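Local coordinates for selenium-binding protein (Sulfolobus tokodaii, PDB 2ECE) that is of unknown function but belongs to the selenium-binding protein family of beta propellers and may, like its relatives, bind selenium, at residues P101-T113 with K121-K133. Residues are numbered along the deposited sequence; the frame is centred on the assembly and turned at random.
Sequences PGLRSSRIYIIDT and KIIKVIEPEEVKK
Ile-108 to Asp-112 pair antiparallel with Lys-121 to Ile-126, the hairpin of the third and fourth strands of a four-stranded propeller blade. A classic beta bulge breaks the register: Ile-123 N bonds to Ile-110 O at 2.9 Å, whereas the bond from Lys-124 N to the same oxygen is weak. Just before the strand, Arg-107 lies against Val-125, Glu-127 and Pro-128 at the start of helix 128-135. Its CB lies 3.6 Å from Pro-128 CG; CG, anti to the backbone N (chi1 174°), runs past Val-125 CG1, and CD lies 3.7 Å from that same methyl. A bend at chi3 (-62°) turns the guanidinium so that Pro-128 CG covers one face near its rim. NE and NH2 both donate to Glu-127 OE1, at 3.1 and 3.3 Å, in a side-on salt bridge whose guanidinium and carboxylate planes stand 69° apart, while NH1 bridges to Asp-71. A leucine here would remove these charged donors and is likely to leave the carboxylates of Glu-127 and Asp-71 without their shared mate. On the face bearing Ile-108, its CB packs 3.9 Å from Ile-126 CB. From the helix, Val-131 CG2 sits 3.8 Å from Ile-108 CD1 and 3.4 Å from Ser-106 O, a buried carbonyl oxygen with no hydrogen-bond partner in the model.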
loop_
_atom_site.group_PDB
_atom_site.type_symbol
_atom_site.label_atom_id
_atom_site.label_comp_id
_atom_site.label_asym_id
_atom_site.label_seq_id
_atom_site.Cartn_x
_atom_site.Cartn_y
_atom_site.Cartn_z
ATOM N N PRO A 101 7.196 -2.147 -9.978
ATOM C CA PRO A 101 7.896 -0.917 -10.346
ATOM C C PRO A 101 8.931 -0.453 -9.326
ATOM O O PRO A 101 8.883 -0.829 -8.151
ATOM C CB PRO A 101 6.752 0.079 -10.475
ATOM C CG PRO A 101 5.905 -0.305 -9.281
ATOM C CD PRO A 101 5.894 -1.837 -9.353
ATOM N N GLY A 102 9.868 0.371 -9.783
ATOM C CA GLY A 102 10.871 0.907 -8.881
ATOM C C GLY A 102 10.409 2.292 -8.469
ATOM O O GLY A 102 10.239 3.173 -9.326
ATOM N N LEU A 103 10.187 2.500 -7.173
ATOM C CA LEU A 103 9.738 3.806 -6.696
ATOM C C LEU A 103 10.823 4.875 -6.910
ATOM O O LEU A 103 10.518 6.064 -6.982
ATOM C CB LEU A 103 9.341 3.731 -5.216
ATOM C CG LEU A 103 8.832 5.012 -4.543
ATOM C CD1 LEU A 103 7.651 5.603 -5.303
ATOM C CD2 LEU A 103 8.429 4.683 -3.111
ATOM N N ARG A 104 12.081 4.444 -7.009
ATOM C CA ARG A 104 13.196 5.359 -7.254
ATOM C C ARG A 104 13.606 5.361 -8.729
ATOM O O ARG A 104 13.786 6.424 -9.329
ATOM C CB ARG A 104 14.419 4.984 -6.396
ATOM C CG ARG A 104 14.506 5.700 -5.045
ATOM C CD ARG A 104 15.805 5.383 -4.294
ATOM N NE ARG A 104 15.794 5.941 -2.941
ATOM C CZ ARG A 104 16.142 7.188 -2.631
ATOM N NH1 ARG A 104 16.552 8.023 -3.580
ATOM N NH2 ARG A 104 16.033 7.618 -1.381
ATOM N N SER A 105 13.723 4.171 -9.315
ATOM C CA SER A 105 14.155 4.026 -10.707
ATOM C C SER A 105 13.141 4.268 -11.820
ATOM O O SER A 105 13.526 4.643 -12.928
ATOM C CB SER A 105 14.740 2.631 -10.918
ATOM O OG SER A 105 13.706 1.661 -10.844
ATOM N N SER A 106 11.861 4.034 -11.542
ATOM C CA SER A 106 10.809 4.187 -12.542
ATOM C C SER A 106 10.818 2.991 -13.498
ATOM O O SER A 106 10.116 2.979 -14.504
ATOM C CB SER A 106 10.992 5.478 -13.345
ATOM O OG SER A 106 10.858 6.618 -12.520
ATOM N N ARG A 107 11.623 1.987 -13.176
ATOM C CA ARG A 107 11.703 0.786 -13.997
ATOM C C ARG A 107 10.506 -0.103 -13.664
ATOM O O ARG A 107 9.966 -0.024 -12.559
ATOM C CB ARG A 107 13.017 0.050 -13.698
ATOM C CG ARG A 107 13.180 -1.302 -14.386
ATOM C CD ARG A 107 14.596 -1.864 -14.188
ATOM N NE ARG A 107 15.631 -1.008 -14.779
ATOM C CZ ARG A 107 16.471 -0.243 -14.088
ATOM N NH1 ARG A 107 16.416 -0.210 -12.762
ATOM N NH2 ARG A 107 17.385 0.482 -14.724
ATOM N N ILE A 108 10.069 -0.924 -14.614
ATOM C CA ILE A 108 8.950 -1.837 -14.360
ATOM C C ILE A 108 9.346 -3.258 -14.740
ATOM O O ILE A 108 9.778 -3.515 -15.872
ATOM C CB ILE A 108 7.687 -1.488 -15.175
ATOM C CG1 ILE A 108 7.224 -0.064 -14.869
ATOM C CG2 ILE A 108 6.548 -2.470 -14.820
ATOM C CD1 ILE A 108 6.064 0.390 -15.743
ATOM N N TYR A 109 9.220 -4.179 -13.793
ATOM C CA TYR A 109 9.526 -5.573 -14.074
ATOM C C TYR A 109 8.204 -6.312 -14.247
ATOM O O TYR A 109 7.219 -6.015 -13.557
ATOM C CB TYR A 109 10.300 -6.210 -12.916
ATOM C CG TYR A 109 11.622 -5.549 -12.606
ATOM C CD1 TYR A 109 11.726 -4.581 -11.609
ATOM C CD2 TYR A 109 12.777 -5.915 -13.293
ATOM C CE1 TYR A 109 12.949 -4.000 -11.297
ATOM C CE2 TYR A 109 14.005 -5.337 -12.993
ATOM C CZ TYR A 109 14.089 -4.383 -11.994
ATOM O OH TYR A 109 15.311 -3.823 -11.688
ATOM N N ILE A 110 8.183 -7.261 -15.175
ATOM C CA ILE A 110 7.005 -8.085 -15.417
ATOM C C ILE A 110 7.502 -9.464 -14.999
ATOM O O ILE A 110 8.369 -10.046 -15.663
ATOM C CB ILE A 110 6.616 -8.111 -16.911
ATOM C CG1 ILE A 110 6.498 -6.680 -17.453
ATOM C CG2 ILE A 110 5.292 -8.844 -17.083
ATOM C CD1 ILE A 110 5.462 -5.826 -16.744
ATOM N N ILE A 111 6.967 -9.975 -13.893
ATOM C CA ILE A 111 7.394 -11.260 -13.354
ATOM C C ILE A 111 6.316 -12.337 -13.463
ATOM O O ILE A 111 5.247 -12.237 -12.862
ATOM C CB ILE A 111 7.848 -11.080 -11.883
ATOM C CG1 ILE A 111 8.953 -10.021 -11.830
ATOM C CG2 ILE A 111 8.359 -12.400 -11.310
ATOM C CD1 ILE A 111 9.387 -9.630 -10.435
ATOM N N ASP A 112 6.624 -13.373 -14.241
ATOM C CA ASP A 112 5.715 -14.487 -14.498
ATOM C C ASP A 112 5.683 -15.480 -13.332
ATOM O O ASP A 112 6.724 -15.970 -12.902
ATOM C CB ASP A 112 6.168 -15.207 -15.774
ATOM C CG ASP A 112 5.096 -16.114 -16.357
ATOM O OD1 ASP A 112 4.067 -16.352 -15.688
ATOM O OD2 ASP A 112 5.290 -16.598 -17.493
ATOM N N THR A 113 4.490 -15.780 -12.828
ATOM C CA THR A 113 4.353 -16.725 -11.724
ATOM C C THR A 113 3.965 -18.131 -12.196
ATOM O O THR A 113 3.707 -19.021 -11.376
ATOM C CB THR A 113 3.303 -16.256 -10.705
ATOM O OG1 THR A 113 2.029 -16.128 -11.349
ATOM C CG2 THR A 113 3.713 -14.923 -10.097
ATOM N N LYS A 121 9.656 -15.853 -12.485
ATOM C CA LYS A 121 10.803 -15.416 -13.277
ATOM C C LYS A 121 10.515 -14.102 -13.992
ATOM O O LYS A 121 9.414 -13.894 -14.491
ATOM C CB LYS A 121 11.167 -16.482 -14.320
ATOM C CG LYS A 121 11.795 -17.755 -13.752
ATOM C CD LYS A 121 12.036 -18.778 -14.855
ATOM C CE LYS A 121 12.754 -20.025 -14.351
ATOM N NZ LYS A 121 14.175 -19.769 -13.975
ATOM N N ILE A 122 11.508 -13.216 -14.034
ATOM C CA ILE A 122 11.358 -11.940 -14.723
ATOM C C ILE A 122 11.347 -12.268 -16.209
ATOM O O ILE A 122 12.297 -12.863 -16.714
ATOM C CB ILE A 122 12.555 -11.004 -14.463
ATOM C CG1 ILE A 122 12.691 -10.717 -12.968
ATOM C CG2 ILE A 122 12.384 -9.712 -15.262
ATOM C CD1 ILE A 122 13.966 -9.962 -12.621
ATOM N N ILE A 123 10.284 -11.892 -16.911
ATOM C CA ILE A 123 10.208 -12.175 -18.334
ATOM C C ILE A 123 10.243 -10.935 -19.217
ATOM O O ILE A 123 10.345 -11.046 -20.438
ATOM C CB ILE A 123 8.954 -13.025 -18.677
ATOM C CG1 ILE A 123 7.693 -12.398 -18.078
ATOM C CG2 ILE A 123 9.152 -14.451 -18.183
ATOM C CD1 ILE A 123 6.939 -11.508 -19.040
ATOM N N LYS A 124 10.173 -9.757 -18.604
ATOM C CA LYS A 124 10.214 -8.503 -19.354
ATOM C C LYS A 124 10.533 -7.315 -18.454
ATOM O O LYS A 124 10.085 -7.245 -17.306
ATOM C CB LYS A 124 8.879 -8.253 -20.066
ATOM C CG LYS A 124 8.857 -6.972 -20.914
ATOM C CD LYS A 124 7.650 -6.936 -21.850
ATOM C CE LYS A 124 7.769 -5.810 -22.873
ATOM N NZ LYS A 124 6.812 -5.977 -24.002
ATOM N N VAL A 125 11.328 -6.389 -18.976
ATOM C CA VAL A 125 11.694 -5.196 -18.235
ATOM C C VAL A 125 11.388 -3.963 -19.071
ATOM O O VAL A 125 11.747 -3.900 -20.247
ATOM C CB VAL A 125 13.198 -5.165 -17.891
ATOM C CG1 VAL A 125 13.543 -3.860 -17.180
ATOM C CG2 VAL A 125 13.566 -6.358 -17.011
ATOM N N ILE A 126 10.701 -2.998 -18.470
ATOM C CA ILE A 126 10.401 -1.750 -19.151
ATOM C C ILE A 126 11.372 -0.792 -18.484
ATOM O O ILE A 126 11.213 -0.464 -17.309
ATOM C CB ILE A 126 8.964 -1.286 -18.881
ATOM C CG1 ILE A 126 7.980 -2.374 -19.300
ATOM C CG2 ILE A 126 8.682 -0.004 -19.653
ATOM C CD1 ILE A 126 6.569 -2.091 -18.889
ATOM N N GLU A 127 12.397 -0.369 -19.220
ATOM C CA GLU A 127 13.406 0.523 -18.669
ATOM C C GLU A 127 12.857 1.901 -18.303
ATOM O O GLU A 127 11.890 2.384 -18.896
ATOM C CB GLU A 127 14.578 0.665 -19.655
ATOM C CG GLU A 127 15.369 -0.630 -19.904
ATOM C CD GLU A 127 16.067 -1.163 -18.655
ATOM O OE1 GLU A 127 16.272 -0.388 -17.700
ATOM O OE2 GLU A 127 16.432 -2.358 -18.631
ATOM N N PRO A 128 13.473 2.548 -17.307
ATOM C CA PRO A 128 13.103 3.874 -16.801
ATOM C C PRO A 128 12.905 4.942 -17.875
ATOM O O PRO A 128 11.970 5.735 -17.806
ATOM C CB PRO A 128 14.263 4.214 -15.870
ATOM C CG PRO A 128 14.625 2.870 -15.316
ATOM C CD PRO A 128 14.631 2.018 -16.562
ATOM N N GLU A 129 13.787 4.967 -18.868
ATOM C CA GLU A 129 13.674 5.980 -19.905
ATOM C C GLU A 129 12.498 5.772 -20.846
ATOM O O GLU A 129 11.981 6.735 -21.418
ATOM C CB GLU A 129 15.007 6.093 -20.645
ATOM C CG GLU A 129 16.113 6.438 -19.656
ATOM C CD GLU A 129 15.663 7.543 -18.690
ATOM O OE1 GLU A 129 16.224 7.706 -17.575
ATOM O OE2 GLU A 129 14.729 8.273 -19.066
ATOM N N GLU A 130 12.056 4.526 -21.000
ATOM C CA GLU A 130 10.905 4.256 -21.855
ATOM C C GLU A 130 9.668 4.694 -21.082
ATOM O O GLU A 130 8.718 5.225 -21.655
ATOM C CB GLU A 130 10.791 2.766 -22.187
ATOM C CG GLU A 130 9.610 2.429 -23.095
ATOM C CD GLU A 130 9.802 2.907 -24.536
ATOM O OE1 GLU A 130 8.887 2.695 -25.366
ATOM O OE2 GLU A 130 10.866 3.491 -24.843
ATOM N N VAL A 131 9.674 4.453 -19.773
ATOM C CA VAL A 131 8.544 4.856 -18.949
ATOM C C VAL A 131 8.406 6.375 -18.961
ATOM O O VAL A 131 7.318 6.904 -19.180
ATOM C CB VAL A 131 8.703 4.368 -17.493
ATOM C CG1 VAL A 131 7.724 5.108 -16.583
ATOM C CG2 VAL A 131 8.436 2.860 -17.425
ATOM N N LYS A 132 9.514 7.073 -18.740
ATOM C CA LYS A 132 9.496 8.533 -18.719
ATOM C C LYS A 132 9.162 9.136 -20.079
ATOM O O LYS A 132 8.437 10.132 -20.165
ATOM C CB LYS A 132 10.846 9.075 -18.250
ATOM C CG LYS A 132 11.235 8.669 -16.846
ATOM C CD LYS A 132 12.631 9.187 -16.518
ATOM C CE LYS A 132 13.177 8.531 -15.263
ATOM N NZ LYS A 132 14.583 8.933 -14.996
ATOM N N LYS A 133 9.684 8.527 -21.140
ATOM C CA LYS A 133 9.443 9.018 -22.497
ATOM C C LYS A 133 7.971 8.956 -22.900
ATOM O O LYS A 133 7.418 9.924 -23.425
ATOM C CB LYS A 133 10.277 8.218 -23.501
ATOM C CG LYS A 133 9.988 8.568 -24.956
ATOM C CD LYS A 133 10.866 7.777 -25.922
ATOM C CE LYS A 133 10.117 6.608 -26.537
ATOM N NZ LYS A 133 10.872 6.009 -27.678
#